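Long-range contact in fatty acid multifunctional protein (atmfp2) (Arabidopsis thaliana, PDB 2WTB), which hydrates long-chain enoyl-CoAs and oxidises 3-hydroxyacyl-CoAs in peroxisomal fatty acid beta-oxidation during seed germination: residues 151-164 / 251-263. Residues are numbered along the deposited sequence; the frame is centred on the assembly and turned at random.
Sequences TQRLPRLVGLTKAL and CLDAIEVGIVSGP
Ile255 is a knob in a hole formed by Thr151, Pro155, Leu160 and Leu164, packing helix 247-260 against two consecutive helices of the crotonase (enoyl-CoA hydratase/isomerase) fold. Helices 151-158 and 251-260 cross at -64°. At chi1 -60° Ile255 CG1 lies beside the backbone N and CG2 beside the carbonyl carbon, which sends CD1 to Leu164 CD2 (3.8 Å) and CG2 to Leu160 CD1 (4.0 Å). Leu160 CD1 also touches Ile259 CD1, and Leu164 CD2 lies 3.5 Å from Leu252 CD2, the two leucines crossing nearly at right angles. Close to the predicted catalytic residues Glu119 and Glu139, Thr151 CG2 rests on Cys251 SG.

Farther along, the bent chain of Gln152 (chi2 -55°) points its amide end-on at the helix backbone, with Ala254 O close to the amide plane. OE1 sits 3.1 Å from Gly258 CA. The Arg156 chain is extended from CG to NE; its NH1 bonds to Lys217 O, and Pro263 CG covers one guanidinium face, 3.4 Å from NH2. Gln152 NE2 donates to Ala254 O (3.0 Å) in a bent bond from above the carbonyl plane, and Gly258 N reaches that same oxygen from the opposite face.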
ATOM      1  N   THR A 151      18.869  14.380  -4.507  1.00 51.52           N
ATOM      2  CA  THR A 151      18.296  15.705  -4.302  1.00 64.99           C
ATOM      3  C   THR A 151      19.041  16.765  -5.111  1.00 67.68           C
ATOM      4  O   THR A 151      18.560  17.886  -5.265  1.00 73.45           O
ATOM      5  CB  THR A 151      18.310  16.112  -2.815  1.00 69.14           C
ATOM      6  OG1 THR A 151      19.602  15.849  -2.255  1.00 72.43           O
ATOM      7  CG2 THR A 151      17.259  15.332  -2.038  1.00 66.20           C
ATOM      8  N   GLN A 152      20.212  16.404  -5.628  1.00 70.15           N
ATOM      9  CA  GLN A 152      21.042  17.340  -6.385  1.00 65.85           C
ATOM     10  C   GLN A 152      21.052  17.041  -7.883  1.00 66.73           C
ATOM     11  O   GLN A 152      20.781  17.919  -8.704  1.00 51.89           O
ATOM     12  CB  GLN A 152      22.479  17.330  -5.856  1.00 57.38           C
ATOM     13  CG  GLN A 152      22.600  17.705  -4.394  1.00 67.28           C
ATOM     14  CD  GLN A 152      21.969  19.047  -4.095  1.00 71.19           C
ATOM     15  OE1 GLN A 152      22.114  20.002  -4.863  1.00 71.70           O
ATOM     16  NE2 GLN A 152      21.258  19.127  -2.978  1.00 69.48           N
ATOM     17  N   ARG A 153      21.363  15.797  -8.234  1.00 56.80           N
ATOM     18  CA  ARG A 153      21.575  15.435  -9.630  1.00 43.79           C
ATOM     19  C   ARG A 153      20.290  15.322 -10.449  1.00 42.74           C
ATOM     20  O   ARG A 153      20.285  15.624 -11.642  1.00 45.19           O
ATOM     21  CB  ARG A 153      22.408  14.155  -9.727  1.00 45.82           C
ATOM     22  CG  ARG A 153      23.799  14.313  -9.141  1.00 50.71           C
ATOM     23  CD  ARG A 153      24.689  13.110  -9.403  1.00 47.67           C
ATOM     24  NE  ARG A 153      26.059  13.374  -8.969  1.00 55.06           N
ATOM     25  CZ  ARG A 153      26.505  13.176  -7.732  1.00 57.31           C
ATOM     26  NH1 ARG A 153      25.693  12.698  -6.795  1.00 49.11           N
ATOM     27  NH2 ARG A 153      27.766  13.455  -7.430  1.00 48.91           N
ATOM     28  N   LEU A 154      19.201  14.901  -9.815  1.00 40.18           N
ATOM     29  CA  LEU A 154      17.932  14.748 -10.528  1.00 56.55           C
ATOM     30  C   LEU A 154      17.430  16.065 -11.127  1.00 55.45           C
ATOM     31  O   LEU A 154      17.169  16.139 -12.328  1.00 63.37           O
ATOM     32  CB  LEU A 154      16.863  14.104  -9.637  1.00 52.24           C
ATOM     33  CG  LEU A 154      15.504  13.842 -10.297  1.00 52.20           C
ATOM     34  CD1 LEU A 154      15.668  13.090 -11.608  1.00 46.26           C
ATOM     35  CD2 LEU A 154      14.581  13.083  -9.360  1.00 55.34           C
ATOM     36  N   PRO A 155      17.289  17.112 -10.296  1.00 56.67           N
ATOM     37  CA  PRO A 155      16.850  18.401 -10.841  1.00 58.15           C
ATOM     38  C   PRO A 155      17.800  18.932 -11.913  1.00 53.61           C
ATOM     39  O   PRO A 155      17.357  19.602 -12.843  1.00 57.93           O
ATOM     40  CB  PRO A 155      16.861  19.323  -9.617  1.00 51.15           C
ATOM     41  CG  PRO A 155      16.712  18.404  -8.453  1.00 49.28           C
ATOM     42  CD  PRO A 155      17.456  17.163  -8.833  1.00 44.24           C
ATOM     43  N   ARG A 156      19.088  18.629 -11.785  1.00 49.49           N
ATOM     44  CA  ARG A 156      20.077  19.094 -12.754  1.00 55.69           C
ATOM     45  C   ARG A 156      20.049  18.311 -14.071  1.00 58.27           C
ATOM     46  O   ARG A 156      20.531  18.795 -15.096  1.00 57.22           O
ATOM     47  CB  ARG A 156      21.481  19.064 -12.143  1.00 48.42           C
ATOM     48  CG  ARG A 156      21.670  20.077 -11.031  1.00 55.32           C
ATOM     49  CD  ARG A 156      23.012  19.924 -10.343  1.00 42.58           C
ATOM     50  NE  ARG A 156      23.074  20.730  -9.127  1.00 49.93           N
ATOM     51  CZ  ARG A 156      23.507  21.985  -9.085  1.00 51.14           C
ATOM     52  NH1 ARG A 156      23.922  22.580 -10.193  1.00 46.07           N
ATOM     53  NH2 ARG A 156      23.527  22.643  -7.935  1.00 57.87           N
ATOM     54  N   LEU A 157      19.482  17.110 -14.043  1.00 49.33           N
ATOM     55  CA  LEU A 157      19.427  16.270 -15.240  1.00 54.65           C
ATOM     56  C   LEU A 157      18.081  16.337 -15.959  1.00 58.06           C
ATOM     57  O   LEU A 157      18.025  16.256 -17.186  1.00 57.86           O
ATOM     58  CB  LEU A 157      19.768  14.814 -14.900  1.00 37.62           C
ATOM     59  CG  LEU A 157      21.252  14.508 -14.697  1.00 52.56           C
ATOM     60  CD1 LEU A 157      21.452  13.074 -14.235  1.00 41.90           C
ATOM     61  CD2 LEU A 157      22.033  14.774 -15.974  1.00 45.71           C
ATOM     62  N   VAL A 158      17.002  16.490 -15.198  1.00 56.83           N
ATOM     63  CA  VAL A 158      15.665  16.432 -15.778  1.00 64.52           C
ATOM     64  C   VAL A 158      14.891  17.729 -15.604  1.00 63.44           C
ATOM     65  O   VAL A 158      13.818  17.899 -16.182  1.00 60.90           O
ATOM     66  CB  VAL A 158      14.834  15.282 -15.177  1.00 67.25           C
ATOM     67  CG1 VAL A 158      15.632  13.987 -15.193  1.00 59.98           C
ATOM     68  CG2 VAL A 158      14.391  15.628 -13.764  1.00 62.36           C
ATOM     69  N   GLY A 159      15.438  18.641 -14.807  1.00 69.80           N
ATOM     70  CA  GLY A 159      14.766  19.892 -14.510  1.00 64.50           C
ATOM     71  C   GLY A 159      14.169  19.873 -13.116  1.00 68.66           C
ATOM     72  O   GLY A 159      13.958  18.805 -12.540  1.00 71.90           O
ATOM     73  N   LEU A 160      13.895  21.055 -12.573  1.00 69.15           N
ATOM     74  CA  LEU A 160      13.356  21.167 -11.222  1.00 63.97           C
ATOM     75  C   LEU A 160      11.897  20.723 -11.148  1.00 67.21           C
ATOM     76  O   LEU A 160      11.492  20.054 -10.200  1.00 58.78           O
ATOM     77  CB  LEU A 160      13.487  22.602 -10.710  1.00 60.58           C
ATOM     78  CG  LEU A 160      13.071  22.801  -9.252  1.00 69.73           C
ATOM     79  CD1 LEU A 160      13.880  21.887  -8.341  1.00 65.97           C
ATOM     80  CD2 LEU A 160      13.213  24.258  -8.831  1.00 57.58           C
ATOM     81  N   THR A 161      11.112  21.102 -12.151  1.00 77.27           N
ATOM     82  CA  THR A 161       9.688  20.786 -12.172  1.00 76.38           C
ATOM     83  C   THR A 161       9.438  19.279 -12.199  1.00 76.54           C
ATOM     84  O   THR A 161       8.596  18.766 -11.458  1.00 68.42           O
ATOM     85  CB  THR A 161       8.986  21.441 -13.377  1.00 70.67           C
ATOM     86  OG1 THR A 161       9.180  22.861 -13.329  1.00 76.18           O
ATOM     87  CG2 THR A 161       7.499  21.135 -13.357  1.00 63.87           C
ATOM     88  N   LYS A 162      10.174  18.574 -13.053  1.00 73.06           N
ATOM     89  CA  LYS A 162      10.020  17.130 -13.169  1.00 70.20           C
ATOM     90  C   LYS A 162      10.611  16.418 -11.961  1.00 64.15           C
ATOM     91  O   LYS A 162      10.011  15.488 -11.422  1.00 67.06           O
ATOM     92  CB  LYS A 162      10.678  16.615 -14.448  1.00 62.06           C
ATOM     93  CG  LYS A 162      10.373  15.160 -14.738  1.00 62.25           C
ATOM     94  CD  LYS A 162       8.874  14.925 -14.763  1.00 66.87           C
ATOM     95  CE  LYS A 162       8.536  13.504 -15.183  1.00 60.11           C
ATOM     96  NZ  LYS A 162       7.060  13.272 -15.189  1.00 61.46           N
ATOM     97  N   ALA A 163      11.794  16.858 -11.544  1.00 52.32           N
ATOM     98  CA  ALA A 163      12.454  16.279 -10.382  1.00 57.21           C
ATOM     99  C   ALA A 163      11.533  16.345  -9.172  1.00 66.40           C
ATOM    100  O   ALA A 163      11.391  15.370  -8.432  1.00 68.41           O
ATOM    101  CB  ALA A 163      13.758  17.004 -10.097  1.00 53.58           C
ATOM    102  N   LEU A 164      10.906  17.502  -8.984  1.00 64.86           N
ATOM    103  CA  LEU A 164       9.988  17.706  -7.874  1.00 68.68           C
ATOM    104  C   LEU A 164       8.810  16.750  -7.961  1.00 67.78           C
ATOM    105  O   LEU A 164       8.360  16.218  -6.949  1.00 64.45           O
ATOM    106  CB  LEU A 164       9.491  19.155  -7.832  1.00 67.28           C
ATOM    107  CG  LEU A 164      10.454  20.167  -7.213  1.00 64.11           C
ATOM    108  CD1 LEU A 164       9.777  21.515  -7.050  1.00 70.68           C
ATOM    109  CD2 LEU A 164      10.958  19.662  -5.874  1.00 64.17           C
ATOM    110  N   CYS A 251      13.030  17.294   2.663  1.00 68.17           N
ATOM    111  CA  CYS A 251      13.676  16.915   1.413  1.00 65.72           C
ATOM    112  C   CYS A 251      13.764  18.113   0.476  1.00 83.30           C
ATOM    113  O   CYS A 251      14.736  18.265  -0.264  1.00 63.96           O
ATOM    114  CB  CYS A 251      12.915  15.773   0.736  1.00 63.96           C
ATOM    115  SG  CYS A 251      13.555  15.313  -0.892  1.00 66.51           S
ATOM    116  N   LEU A 252      12.738  18.958   0.509  1.00 66.32           N
ATOM    117  CA  LEU A 252      12.721  20.163  -0.309  1.00 81.21           C
ATOM    118  C   LEU A 252      13.810  21.128   0.144  1.00 75.88           C
ATOM    119  O   LEU A 252      14.374  21.865  -0.664  1.00 76.65           O
ATOM    120  CB  LEU A 252      11.351  20.836  -0.252  1.00 67.27           C
ATOM    121  CG  LEU A 252      10.218  20.082  -0.951  1.00 74.21           C
ATOM    122  CD1 LEU A 252       8.867  20.677  -0.585  1.00 77.10           C
ATOM    123  CD2 LEU A 252      10.424  20.081  -2.458  1.00 63.65           C
ATOM    124  N   ASP A 253      14.099  21.115   1.441  1.00 71.48           N
ATOM    125  CA  ASP A 253      15.185  21.916   1.991  1.00 75.05           C
ATOM    126  C   ASP A 253      16.504  21.586   1.302  1.00 77.18           C
ATOM    127  O   ASP A 253      17.187  22.474   0.792  1.00 68.25           O
ATOM    128  CB  ASP A 253      15.320  21.683   3.496  1.00 89.86           C
ATOM    129  CG  ASP A 253      14.222  22.356   4.290  1.00 96.87           C
ATOM    130  OD1 ASP A 253      13.557  23.256   3.737  1.00 93.43           O
ATOM    131  OD2 ASP A 253      14.029  21.987   5.469  1.00101.56           O
ATOM    132  N   ALA A 254      16.857  20.304   1.296  1.00 67.48           N
ATOM    133  CA  ALA A 254      18.101  19.857   0.686  1.00 65.89           C
ATOM    134  C   ALA A 254      18.182  20.283  -0.774  1.00 74.15           C
ATOM    135  O   ALA A 254      19.265  20.573  -1.286  1.00 67.13           O
ATOM    136  CB  ALA A 254      18.238  18.345   0.805  1.00 64.96           C
ATOM    137  N   ILE A 255      17.033  20.319  -1.441  1.00 76.76           N
ATOM    138  CA  ILE A 255      16.985  20.684  -2.852  1.00 80.51           C
ATOM    139  C   ILE A 255      17.290  22.167  -3.038  1.00 83.25           C
ATOM    140  O   ILE A 255      18.094  22.543  -3.892  1.00 60.51           O
ATOM    141  CB  ILE A 255      15.617  20.338  -3.487  1.00 77.00           C
ATOM    142  CG1 ILE A 255      15.343  18.835  -3.379  1.00 82.56           C
ATOM    143  CG2 ILE A 255      15.576  20.774  -4.942  1.00 66.41           C
ATOM    144  CD1 ILE A 255      14.083  18.383  -4.090  1.00 58.67           C
ATOM    145  N   GLU A 256      16.652  23.004  -2.224  1.00 63.85           N
ATOM    146  CA  GLU A 256      16.845  24.447  -2.299  1.00 78.25           C
ATOM    147  C   GLU A 256      18.286  24.845  -1.991  1.00 79.70           C
ATOM    148  O   GLU A 256      18.885  25.641  -2.715  1.00 73.06           O
ATOM    149  CB  GLU A 256      15.885  25.166  -1.349  1.00 84.11           C
ATOM    150  CG  GLU A 256      15.986  26.682  -1.398  1.00 75.74           C
ATOM    151  CD  GLU A 256      14.843  27.361  -0.675  1.00 83.39           C
ATOM    152  OE1 GLU A 256      14.734  28.604  -0.763  1.00 93.17           O
ATOM    153  OE2 GLU A 256      14.051  26.652  -0.020  1.00 80.95           O
ATOM    154  N   VAL A 257      18.835  24.288  -0.917  1.00 66.26           N
ATOM    155  CA  VAL A 257      20.210  24.572  -0.526  1.00 70.32           C
ATOM    156  C   VAL A 257      21.184  24.282  -1.663  1.00 66.31           C
ATOM    157  O   VAL A 257      22.076  25.083  -1.949  1.00 67.73           O
ATOM    158  CB  VAL A 257      20.622  23.763   0.717  1.00 73.62           C
ATOM    159  CG1 VAL A 257      22.095  23.979   1.031  1.00 71.39           C
ATOM    160  CG2 VAL A 257      19.755  24.146   1.903  1.00 70.82           C
ATOM    161  N   GLY A 258      21.008  23.136  -2.312  1.00 62.70           N
ATOM    162  CA  GLY A 258      21.865  22.749  -3.415  1.00 64.04           C
ATOM    163  C   GLY A 258      21.793  23.720  -4.576  1.00 73.14           C
ATOM    164  O   GLY A 258      22.786  23.961  -5.262  1.00 58.20           O
ATOM    165  N   ILE A 259      20.609  24.277  -4.803  1.00 59.49           N
ATOM    166  CA  ILE A 259      20.416  25.233  -5.885  1.00 84.77           C
ATOM    167  C   ILE A 259      21.019  26.591  -5.537  1.00 83.77           C
ATOM    168  O   ILE A 259      21.715  27.200  -6.350  1.00 79.89           O
ATOM    169  CB  ILE A 259      18.925  25.406  -6.215  1.00 80.09           C
ATOM    170  CG1 ILE A 259      18.359  24.109  -6.792  1.00 81.25           C
ATOM    171  CG2 ILE A 259      18.724  26.555  -7.188  1.00 69.74           C
ATOM    172  CD1 ILE A 259      16.876  24.161  -7.070  1.00 90.17           C
ATOM    173  N   VAL A 260      20.755  27.054  -4.321  1.00 82.95           N
ATOM    174  CA  VAL A 260      21.183  28.377  -3.885  1.00 78.60           C
ATOM    175  C   VAL A 260      22.651  28.419  -3.466  1.00 79.52           C
ATOM    176  O   VAL A 260      23.449  29.148  -4.053  1.00 79.61           O
ATOM    177  CB  VAL A 260      20.312  28.883  -2.722  1.00 75.89           C
ATOM    178  CG1 VAL A 260      20.910  30.139  -2.122  1.00 86.79           C
ATOM    179  CG2 VAL A 260      18.891  29.136  -3.200  1.00 72.48           C
ATOM    180  N   SER A 261      23.001  27.635  -2.452  1.00 74.47           N
ATOM    181  CA  SER A 261      24.358  27.644  -1.916  1.00 68.38           C
ATOM    182  C   SER A 261      25.314  26.780  -2.734  1.00 72.49           C
ATOM    183  O   SER A 261      26.480  26.618  -2.374  1.00 80.27           O
ATOM    184  CB  SER A 261      24.358  27.187  -0.457  1.00 67.76           C
ATOM    185  OG  SER A 261      23.439  27.940   0.314  1.00 69.84           O
ATOM    186  N   GLY A 262      24.822  26.225  -3.835  1.00 63.81           N
ATOM    187  CA  GLY A 262      25.650  25.390  -4.682  1.00 59.42           C
ATOM    188  C   GLY A 262      25.501  23.914  -4.376  1.00 74.44           C
ATOM    189  O   GLY A 262      24.861  23.542  -3.389  1.00 66.93           O
ATOM    190  N   PRO A 263      26.096  23.063  -5.225  1.00 66.42           N
ATOM    191  CA  PRO A 263      25.996  21.599  -5.152  1.00 65.64           C
ATOM    192  C   PRO A 263      26.606  21.011  -3.886  1.00 65.05           C
ATOM    193  O   PRO A 263      25.932  20.267  -3.174  1.00 74.50           O
ATOM    194  CB  PRO A 263      26.795  21.131  -6.373  1.00 64.03           C
ATOM    195  CG  PRO A 263      26.851  22.312  -7.280  1.00 66.32           C
ATOM    196  CD  PRO A 263      26.897  23.500  -6.379  1.00 65.37           C
TER